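Local structure of mosquitocidal toxin (Bacillus sphaericus, 2CB4) at residues A146-P159 with I187-G201. The protein is a mosquitocidal toxin whose catalytic domain, the part in this chain, is an ADP-ribosyltransferase that probably transfers ADP-ribose from NAD+ to target proteins. The protein carries 1 engineered substitution. Sequence-based numbering, arbitrary orientation.
Sequences ANNNIIYRYEIFAP and IRPEFIRSTYEYHNG
Strands 150-156 and 192-199 pair antiparallel inside the main mixed sheet of the ADP-ribosyltransferase domain, their axes 4.5 Å apart at closest approach. Ile151 and Arg153 form regular hydrogen-bonded pairs with Tyr198 and Tyr196, but the register slips at a beta bulge, where Arg193 and Ser194 both face Glu155. The bulge brings two side chains to one carboxylate. Arg193 grips it side-on in a salt bridge, with NE 3.0 Å from Glu155 OE1 and NH2 2.9 Å from Glu155 OE2, while Ser194 OG donates to Glu155 OE1 over 2.7 Å from the opposite carboxylate face. CG of Glu155 stands anti to its backbone N (chi1 178°) and the chain continues extended, carrying the carboxylate out to both. Arg77 adds a second salt bridge at OE2, which would favour the charged form of this buried acid. Phe157 CE2 covers one face of the Arg193 guanidinium, the planes 63° apart. On the same side of the sheet, the Arg153 guanidinium lies nearly parallel to the Tyr196 ring (20°), NH2 3.5 Å from CE2, and a water bonded to Tyr196 OH, which also bonds Ser222 O, is held weakly by Arg153 NH2. On the reverse side, Thr195 CB makes a CH-pi contact 3.7 Å from the Tyr154 ring centroid, and Ile150 CG1 lies over a face of the His199 ring, whose NE2 bonds Glu197 OE2. Past the strand, Pro159 CD sits over a face of Phe191. The pair is flanked by strand 78-82 beside 150-156 and strand 202-208 beside 192-199, while helix 86-92 packs on Tyr152, Tyr154 and Ile192.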
ATOM      1  N   ALA A 146      19.345  31.858 -19.795  1.00 24.78           N
ATOM      2  CA  ALA A 146      18.347  32.309 -20.754  1.00 24.20           C
ATOM      3  C   ALA A 146      18.574  31.992 -22.239  1.00 29.35           C
ATOM      4  O   ALA A 146      17.606  31.844 -23.008  1.00 29.13           O
ATOM      5  CB  ALA A 146      18.009  33.812 -20.530  1.00 24.33           C
ATOM      6  N   ASN A 147      19.833  31.916 -22.648  1.00 25.52           N
ATOM      7  CA  ASN A 147      20.176  31.649 -24.055  1.00 25.40           C
ATOM      8  C   ASN A 147      20.176  30.148 -24.368  1.00 28.20           C
ATOM      9  O   ASN A 147      20.403  29.745 -25.493  1.00 27.02           O
ATOM     10  CB  ASN A 147      21.588  32.205 -24.355  1.00 24.17           C
ATOM     11  CG  ASN A 147      21.577  33.684 -24.776  1.00 48.88           C
ATOM     12  OD1 ASN A 147      22.629  34.313 -24.834  1.00 46.95           O
ATOM     13  ND2 ASN A 147      20.408  34.220 -25.118  1.00 35.90           N
ATOM     14  N   ASN A 148      19.959  29.334 -23.345  1.00 24.55           N
ATOM     15  CA  ASN A 148      19.969  27.880 -23.478  1.00 24.03           C
ATOM     16  C   ASN A 148      18.583  27.294 -23.527  1.00 28.54           C
ATOM     17  O   ASN A 148      17.745  27.517 -22.625  1.00 27.19           O
ATOM     18  CB  ASN A 148      20.746  27.236 -22.293  1.00 24.06           C
ATOM     19  CG  ASN A 148      22.139  27.872 -22.098  1.00 42.47           C
ATOM     20  OD1 ASN A 148      22.385  28.603 -21.129  1.00 41.09           O
ATOM     21  ND2 ASN A 148      23.006  27.692 -23.084  1.00 25.68           N
ATOM     22  N   ASN A 149      18.351  26.526 -24.589  1.00 26.13           N
ATOM     23  CA  ASN A 149      17.098  25.837 -24.767  1.00 25.49           C
ATOM     24  C   ASN A 149      15.873  26.732 -24.798  1.00 27.99           C
ATOM     25  O   ASN A 149      15.920  27.829 -25.367  1.00 28.56           O
ATOM     26  CB  ASN A 149      16.983  24.676 -23.756  1.00 25.99           C
ATOM     27  CG  ASN A 149      18.231  23.767 -23.770  1.00 47.40           C
ATOM     28  OD1 ASN A 149      18.987  23.712 -22.808  1.00 52.47           O
ATOM     29  ND2 ASN A 149      18.455  23.109 -24.882  1.00 38.11           N
ATOM     30  N   ILE A 150      14.781  26.246 -24.214  1.00 23.07           N
ATOM     31  CA  ILE A 150      13.495  26.928 -24.205  1.00 22.66           C
ATOM     32  C   ILE A 150      13.145  27.560 -22.859  1.00 26.62           C
ATOM     33  O   ILE A 150      13.083  26.884 -21.828  1.00 24.65           O
ATOM     34  CB  ILE A 150      12.357  25.917 -24.550  1.00 24.84           C
ATOM     35  CG1 ILE A 150      12.691  25.194 -25.861  1.00 24.89           C
ATOM     36  CG2 ILE A 150      10.978  26.621 -24.599  1.00 22.03           C
ATOM     37  CD1 ILE A 150      11.723  24.063 -26.208  1.00 21.17           C
ATOM     38  N   ILE A 151      12.882  28.863 -22.890  1.00 22.87           N
ATOM     39  CA  ILE A 151      12.503  29.583 -21.689  1.00 21.08           C
ATOM     40  C   ILE A 151      11.401  30.578 -22.056  1.00 25.92           C
ATOM     41  O   ILE A 151      11.304  31.051 -23.210  1.00 24.95           O
ATOM     42  CB  ILE A 151      13.733  30.260 -20.995  1.00 22.92           C
ATOM     43  CG1 ILE A 151      13.365  30.690 -19.565  1.00 22.34           C
ATOM     44  CG2 ILE A 151      14.273  31.432 -21.836  1.00 22.07           C
ATOM     45  CD1 ILE A 151      14.536  31.049 -18.714  1.00 15.83           C
ATOM     46  N   TYR A 152      10.554  30.874 -21.081  1.00 23.55           N
ATOM     47  CA  TYR A 152       9.446  31.809 -21.274  1.00 22.10           C
ATOM     48  C   TYR A 152       9.626  33.041 -20.385  1.00 26.39           C
ATOM     49  O   TYR A 152      10.124  32.950 -19.268  1.00 24.82           O
ATOM     50  CB  TYR A 152       8.117  31.110 -20.909  1.00 21.96           C
ATOM     51  CG  TYR A 152       7.815  29.923 -21.814  1.00 22.07           C
ATOM     52  CD1 TYR A 152       7.067  30.089 -22.994  1.00 22.49           C
ATOM     53  CD2 TYR A 152       8.338  28.646 -21.531  1.00 21.87           C
ATOM     54  CE1 TYR A 152       6.842  29.029 -23.846  1.00 21.43           C
ATOM     55  CE2 TYR A 152       8.124  27.573 -22.406  1.00 21.79           C
ATOM     56  CZ  TYR A 152       7.376  27.778 -23.559  1.00 28.89           C
ATOM     57  OH  TYR A 152       7.108  26.731 -24.431  1.00 29.32           O
ATOM     58  N   ARG A 153       9.202  34.194 -20.890  1.00 24.42           N
ATOM     59  CA  ARG A 153       9.224  35.424 -20.115  1.00 23.29           C
ATOM     60  C   ARG A 153       7.770  35.882 -20.044  1.00 26.31           C
ATOM     61  O   ARG A 153       7.229  36.418 -21.007  1.00 26.06           O
ATOM     62  CB  ARG A 153      10.083  36.498 -20.791  1.00 22.13           C
ATOM     63  CG  ARG A 153      10.500  37.640 -19.805  1.00 24.18           C
ATOM     64  CD  ARG A 153      11.117  38.774 -20.615  1.00 28.54           C
ATOM     65  NE  ARG A 153      10.058  39.601 -21.129  1.00 37.89           N
ATOM     66  CZ  ARG A 153      10.200  40.854 -21.509  1.00 47.41           C
ATOM     67  NH1 ARG A 153      11.382  41.430 -21.465  1.00 31.55           N
ATOM     68  NH2 ARG A 153       9.144  41.520 -21.939  1.00 37.70           N
ATOM     69  N   TYR A 154       7.133  35.618 -18.913  1.00 22.01           N
ATOM     70  CA  TYR A 154       5.741  35.974 -18.706  1.00 21.52           C
ATOM     71  C   TYR A 154       5.590  37.423 -18.279  1.00 25.46           C
ATOM     72  O   TYR A 154       6.407  37.931 -17.486  1.00 23.39           O
ATOM     73  CB  TYR A 154       5.090  35.036 -17.655  1.00 22.50           C
ATOM     74  CG  TYR A 154       4.930  33.609 -18.161  1.00 24.70           C
ATOM     75  CD1 TYR A 154       3.763  33.216 -18.817  1.00 26.39           C
ATOM     76  CD2 TYR A 154       5.969  32.651 -18.010  1.00 24.95           C
ATOM     77  CE1 TYR A 154       3.605  31.923 -19.306  1.00 26.39           C
ATOM     78  CE2 TYR A 154       5.813  31.331 -18.502  1.00 24.80           C
ATOM     79  CZ  TYR A 154       4.628  31.000 -19.153  1.00 29.48           C
ATOM     80  OH  TYR A 154       4.451  29.759 -19.653  1.00 26.70           O
ATOM     81  N   GLU A 155       4.523  38.053 -18.795  1.00 22.76           N
ATOM     82  CA  GLU A 155       4.146  39.442 -18.513  1.00 22.54           C
ATOM     83  C   GLU A 155       2.941  39.431 -17.580  1.00 26.96           C
ATOM     84  O   GLU A 155       1.897  38.849 -17.878  1.00 26.60           O
ATOM     85  CB  GLU A 155       3.805  40.184 -19.808  1.00 23.58           C
ATOM     86  CG  GLU A 155       3.345  41.619 -19.600  1.00 26.59           C
ATOM     87  CD  GLU A 155       2.703  42.183 -20.843  1.00 38.14           C
ATOM     88  OE1 GLU A 155       1.890  41.477 -21.481  1.00 26.78           O
ATOM     89  OE2 GLU A 155       3.056  43.313 -21.229  1.00 34.36           O
ATOM     90  N   ILE A 156       3.108  40.080 -16.440  1.00 23.86           N
ATOM     91  CA  ILE A 156       2.093  40.094 -15.391  1.00 22.55           C
ATOM     92  C   ILE A 156       1.674  41.512 -14.933  1.00 27.12           C
ATOM     93  O   ILE A 156       2.503  42.433 -14.865  1.00 26.68           O
ATOM     94  CB  ILE A 156       2.718  39.350 -14.146  1.00 24.08           C
ATOM     95  CG1 ILE A 156       3.140  37.923 -14.536  1.00 23.55           C
ATOM     96  CG2 ILE A 156       1.805  39.398 -12.913  1.00 22.26           C
ATOM     97  CD1 ILE A 156       4.313  37.393 -13.771  1.00 21.52           C
ATOM     98  N   PHE A 157       0.395  41.643 -14.580  1.00 23.93           N
ATOM     99  CA  PHE A 157      -0.202  42.873 -14.005  1.00 23.25           C
ATOM    100  C   PHE A 157      -1.120  42.300 -12.949  1.00 26.82           C
ATOM    101  O   PHE A 157      -2.133  41.716 -13.258  1.00 26.19           O
ATOM    102  CB  PHE A 157      -1.009  43.675 -15.026  1.00 24.02           C
ATOM    103  CG  PHE A 157      -0.155  44.301 -16.112  1.00 24.85           C
ATOM    104  CD1 PHE A 157       0.515  45.506 -15.878  1.00 26.65           C
ATOM    105  CD2 PHE A 157      -0.001  43.673 -17.352  1.00 24.74           C
ATOM    106  CE1 PHE A 157       1.283  46.088 -16.879  1.00 27.07           C
ATOM    107  CE2 PHE A 157       0.764  44.249 -18.345  1.00 27.71           C
ATOM    108  CZ  PHE A 157       1.407  45.471 -18.106  1.00 26.11           C
ATOM    109  N   ALA A 158      -0.712  42.415 -11.697  1.00 22.79           N
ATOM    110  CA  ALA A 158      -1.443  41.823 -10.598  1.00 22.59           C
ATOM    111  C   ALA A 158      -1.588  42.823  -9.452  1.00 31.14           C
ATOM    112  O   ALA A 158      -0.771  43.739  -9.292  1.00 33.67           O
ATOM    113  CB  ALA A 158      -0.627  40.559 -10.085  1.00 22.35           C
ATOM    114  N   PRO A 159      -2.575  42.590  -8.610  1.00 28.45           N
ATOM    115  CA  PRO A 159      -2.755  43.439  -7.450  1.00 27.65           C
ATOM    116  C   PRO A 159      -1.756  42.979  -6.392  1.00 33.17           C
ATOM    117  O   PRO A 159      -1.487  41.776  -6.246  1.00 31.14           O
ATOM    118  CB  PRO A 159      -4.184  43.062  -6.963  1.00 28.39           C
ATOM    119  CG  PRO A 159      -4.405  41.638  -7.474  1.00 31.40           C
ATOM    120  CD  PRO A 159      -3.731  41.668  -8.816  1.00 27.65           C
ATOM    121  N   ILE A 187       0.416  33.796  -7.975  1.00 25.32           N
ATOM    122  CA  ILE A 187      -0.349  34.627  -8.885  1.00 23.31           C
ATOM    123  C   ILE A 187      -1.298  33.790  -9.762  1.00 28.02           C
ATOM    124  O   ILE A 187      -0.867  32.878 -10.454  1.00 27.22           O
ATOM    125  CB  ILE A 187       0.666  35.347  -9.819  1.00 25.05           C
ATOM    126  CG1 ILE A 187       1.760  36.027  -8.983  1.00 24.70           C
ATOM    127  CG2 ILE A 187      -0.019  36.295 -10.824  1.00 23.15           C
ATOM    128  CD1 ILE A 187       2.989  36.449  -9.777  1.00 24.56           C
ATOM    129  N   ARG A 188      -2.586  34.126  -9.754  1.00 24.20           N
ATOM    130  CA  ARG A 188      -3.568  33.423 -10.575  1.00 23.02           C
ATOM    131  C   ARG A 188      -3.379  33.754 -12.064  1.00 27.84           C
ATOM    132  O   ARG A 188      -2.866  34.816 -12.400  1.00 27.94           O
ATOM    133  CB  ARG A 188      -4.957  33.771 -10.079  1.00 19.99           C
ATOM    134  CG  ARG A 188      -5.179  33.220  -8.662  1.00 19.72           C
ATOM    135  CD  ARG A 188      -6.651  33.287  -8.257  1.00 22.21           C
ATOM    136  NE  ARG A 188      -7.231  34.622  -8.448  1.00 25.48           N
ATOM    137  CZ  ARG A 188      -7.178  35.610  -7.555  1.00 36.62           C
ATOM    138  NH1 ARG A 188      -6.545  35.438  -6.410  1.00 21.00           N
ATOM    139  NH2 ARG A 188      -7.745  36.780  -7.810  1.00 24.81           N
ATOM    140  N   PRO A 189      -3.780  32.845 -12.961  1.00 23.86           N
ATOM    141  CA  PRO A 189      -3.553  33.057 -14.404  1.00 21.96           C
ATOM    142  C   PRO A 189      -4.197  34.279 -15.041  1.00 27.89           C
ATOM    143  O   PRO A 189      -3.728  34.778 -16.083  1.00 28.28           O
ATOM    144  CB  PRO A 189      -4.071  31.747 -15.038  1.00 22.34           C
ATOM    145  CG  PRO A 189      -5.014  31.169 -14.029  1.00 24.56           C
ATOM    146  CD  PRO A 189      -4.467  31.553 -12.693  1.00 21.15           C
ATOM    147  N   GLU A 190      -5.288  34.760 -14.459  1.00 25.28           N
ATOM    148  CA  GLU A 190      -5.970  35.939 -15.031  1.00 24.42           C
ATOM    149  C   GLU A 190      -5.137  37.228 -14.935  1.00 26.77           C
ATOM    150  O   GLU A 190      -5.460  38.220 -15.553  1.00 27.07           O
ATOM    151  CB  GLU A 190      -7.397  36.110 -14.471  1.00 25.49           C
ATOM    152  CG  GLU A 190      -7.477  36.428 -12.970  1.00 25.82           C
ATOM    153  CD  GLU A 190      -7.632  35.206 -12.113  1.00 42.30           C
ATOM    154  OE1 GLU A 190      -7.246  34.108 -12.567  1.00 31.35           O
ATOM    155  OE2 GLU A 190      -8.128  35.352 -10.966  1.00 34.52           O
ATOM    156  N   PHE A 191      -4.041  37.185 -14.185  1.00 23.73           N
ATOM    157  CA  PHE A 191      -3.122  38.324 -14.040  1.00 22.87           C
ATOM    158  C   PHE A 191      -1.897  38.213 -14.967  1.00 28.12           C
ATOM    159  O   PHE A 191      -0.984  39.047 -14.911  1.00 28.71           O
ATOM    160  CB  PHE A 191      -2.673  38.427 -12.584  1.00 23.77           C
ATOM    161  CG  PHE A 191      -3.825  38.639 -11.643  1.00 24.12           C
ATOM    162  CD1 PHE A 191      -4.713  39.714 -11.864  1.00 25.23           C
ATOM    163  CD2 PHE A 191      -4.079  37.755 -10.603  1.00 22.94           C
ATOM    164  CE1 PHE A 191      -5.814  39.899 -11.033  1.00 24.61           C
ATOM    165  CE2 PHE A 191      -5.177  37.937  -9.782  1.00 25.34           C
ATOM    166  CZ  PHE A 191      -6.065  39.007 -10.008  1.00 22.69           C
ATOM    167  N   ILE A 192      -1.877  37.171 -15.799  1.00 23.73           N
ATOM    168  CA  ILE A 192      -0.777  36.925 -16.726  1.00 22.64           C
ATOM    169  C   ILE A 192      -1.300  37.237 -18.106  1.00 26.84           C
ATOM    170  O   ILE A 192      -2.183  36.550 -18.632  1.00 26.41           O
ATOM    171  CB  ILE A 192      -0.222  35.465 -16.608  1.00 24.36           C
ATOM    172  CG1 ILE A 192      -0.123  35.056 -15.123  1.00 23.32           C
ATOM    173  CG2 ILE A 192       1.118  35.340 -17.326  1.00 22.83           C
ATOM    174  CD1 ILE A 192       0.332  33.609 -14.889  1.00 22.67           C
ATOM    175  N   ARG A 193      -0.796  38.329 -18.666  1.00 23.71           N
ATOM    176  CA  ARG A 193      -1.274  38.796 -19.948  1.00 23.56           C
ATOM    177  C   ARG A 193      -0.725  38.095 -21.175  1.00 27.11           C
ATOM    178  O   ARG A 193      -1.431  37.881 -22.152  1.00 26.26           O
ATOM    179  CB  ARG A 193      -1.053  40.319 -20.092  1.00 22.11           C
ATOM    180  CG  ARG A 193      -1.732  40.842 -21.387  1.00 26.39           C
ATOM    181  CD  ARG A 193      -1.925  42.329 -21.370  1.00 30.20           C
ATOM    182  NE  ARG A 193      -0.668  43.008 -21.636  1.00 35.06           N
ATOM    183  CZ  ARG A 193      -0.525  44.322 -21.707  1.00 41.36           C
ATOM    184  NH1 ARG A 193      -1.568  45.104 -21.548  1.00 29.92           N
ATOM    185  NH2 ARG A 193       0.666  44.855 -21.943  1.00 26.67           N
ATOM    186  N   SER A 194       0.565  37.792 -21.150  1.00 23.81           N
ATOM    187  CA  SER A 194       1.183  37.171 -22.302  1.00 23.05           C
ATOM    188  C   SER A 194       2.500  36.538 -21.905  1.00 25.38           C
ATOM    189  O   SER A 194       2.935  36.620 -20.758  1.00 24.33           O
ATOM    190  CB  SER A 194       1.463  38.272 -23.354  1.00 25.16           C
ATOM    191  OG  SER A 194       2.439  39.224 -22.883  1.00 28.41           O
ATOM    192  N   THR A 195       3.166  35.952 -22.881  1.00 22.10           N
ATOM    193  CA  THR A 195       4.495  35.411 -22.649  1.00 22.12           C
ATOM    194  C   THR A 195       5.263  35.341 -23.958  1.00 26.94           C
ATOM    195  O   THR A 195       4.678  35.182 -25.027  1.00 26.88           O
ATOM    196  CB  THR A 195       4.503  34.033 -21.900  1.00 25.96           C
ATOM    197  OG1 THR A 195       5.834  33.770 -21.427  1.00 26.00           O
ATOM    198  CG2 THR A 195       4.067  32.883 -22.814  1.00 19.29           C
ATOM    199  N   TYR A 196       6.574  35.487 -23.870  1.00 24.74           N
ATOM    200  CA  TYR A 196       7.444  35.343 -25.021  1.00 24.70           C
ATOM    201  C   TYR A 196       8.027  33.945 -24.886  1.00 25.73           C
ATOM    202  O   TYR A 196       8.531  33.587 -23.821  1.00 23.73           O
ATOM    203  CB  TYR A 196       8.657  36.259 -24.924  1.00 27.22           C
ATOM    204  CG  TYR A 196       8.387  37.685 -25.222  1.00 32.94           C
ATOM    205  CD1 TYR A 196       7.233  38.073 -25.882  1.00 35.72           C
ATOM    206  CD2 TYR A 196       9.286  38.660 -24.842  1.00 35.34           C
ATOM    207  CE1 TYR A 196       6.972  39.408 -26.146  1.00 38.34           C
ATOM    208  CE2 TYR A 196       9.057  39.991 -25.127  1.00 37.34           C
ATOM    209  CZ  TYR A 196       7.896  40.362 -25.777  1.00 45.59           C
ATOM    210  OH  TYR A 196       7.671  41.691 -26.029  1.00 47.35           O
ATOM    211  N   GLU A 197       8.014  33.185 -25.973  1.00 22.64           N
ATOM    212  CA  GLU A 197       8.638  31.870 -25.982  1.00 21.76           C
ATOM    213  C   GLU A 197       9.988  32.039 -26.688  1.00 24.95           C
ATOM    214  O   GLU A 197      10.047  32.392 -27.863  1.00 22.01           O
ATOM    215  CB  GLU A 197       7.786  30.867 -26.753  1.00 22.61           C
ATOM    216  CG  GLU A 197       8.440  29.524 -26.897  1.00 25.93           C
ATOM    217  CD  GLU A 197       7.509  28.479 -27.472  1.00 36.41           C
ATOM    218  OE1 GLU A 197       6.295  28.738 -27.606  1.00 27.79           O
ATOM    219  OE2 GLU A 197       8.001  27.391 -27.795  1.00 26.65           O
ATOM    220  N   TYR A 198      11.079  31.782 -25.966  1.00 23.91           N
ATOM    221  CA  TYR A 198      12.439  31.888 -26.547  1.00 23.21           C
ATOM    222  C   TYR A 198      13.016  30.503 -26.751  1.00 26.29           C
ATOM    223  O   TYR A 198      12.858  29.637 -25.885  1.00 26.33           O
ATOM    224  CB  TYR A 198      13.398  32.574 -25.560  1.00 24.05           C
ATOM    225  CG  TYR A 198      13.140  34.041 -25.308  1.00 26.22           C
ATOM    226  CD1 TYR A 198      13.720  35.008 -26.115  1.00 29.26           C
ATOM    227  CD2 TYR A 198      12.361  34.469 -24.223  1.00 26.25           C
ATOM    228  CE1 TYR A 198      13.503  36.379 -25.889  1.00 30.14           C
ATOM    229  CE2 TYR A 198      12.160  35.845 -23.973  1.00 26.96           C
ATOM    230  CZ  TYR A 198      12.743  36.789 -24.807  1.00 35.15           C
ATOM    231  OH  TYR A 198      12.563  38.151 -24.588  1.00 36.62           O
ATOM    232  N   HIS A 199      13.736  30.321 -27.857  1.00 22.90           N
ATOM    233  CA  HIS A 199      14.469  29.068 -28.151  1.00 22.57           C
ATOM    234  C   HIS A 199      15.876  29.570 -28.422  1.00 28.36           C
ATOM    235  O   HIS A 199      16.076  30.410 -29.309  1.00 27.61           O
ATOM    236  CB  HIS A 199      13.946  28.362 -29.416  1.00 22.89           C
ATOM    237  CG  HIS A 199      12.574  27.777 -29.258  1.00 25.60           C
ATOM    238  ND1 HIS A 199      12.003  26.949 -30.203  1.00 26.45           N
ATOM    239  CD2 HIS A 199      11.650  27.924 -28.280  1.00 26.68           C
ATOM    240  CE1 HIS A 199      10.786  26.611 -29.808  1.00 25.39           C
ATOM    241  NE2 HIS A 199      10.552  27.177 -28.641  1.00 25.95           N
ATOM    242  N   ASN A 200      16.836  29.125 -27.621  1.00 26.31           N
ATOM    243  CA  ASN A 200      18.230  29.563 -27.758  1.00 26.52           C
ATOM    244  C   ASN A 200      18.417  31.075 -27.671  1.00 30.04           C
ATOM    245  O   ASN A 200      19.303  31.628 -28.350  1.00 28.42           O
ATOM    246  CB  ASN A 200      18.876  29.077 -29.059  1.00 29.00           C
ATOM    247  CG  ASN A 200      18.556  27.653 -29.365  1.00 41.14           C
ATOM    248  OD1 ASN A 200      18.486  27.263 -30.530  1.00 39.55           O
ATOM    249  ND2 ASN A 200      18.310  26.866 -28.332  1.00 30.00           N
ATOM    250  N   GLY A 201      17.588  31.745 -26.860  1.00 25.54           N
ATOM    251  CA  GLY A 201      17.718  33.185 -26.667  1.00 24.19           C
ATOM    252  C   GLY A 201      17.055  34.012 -27.721  1.00 29.50           C
ATOM    253  O   GLY A 201      17.182  35.234 -27.702  1.00 29.65           O
TER
HETATM  254  O   HOH W   1      16.132  30.514 -24.806  1.00 22.10           O
HETATM  255  O   HOH W   2       8.572  43.237 -23.983  1.00 36.80           O
HETATM  256  O   HOH W   3      13.994  39.966 -22.432  1.00 41.90           O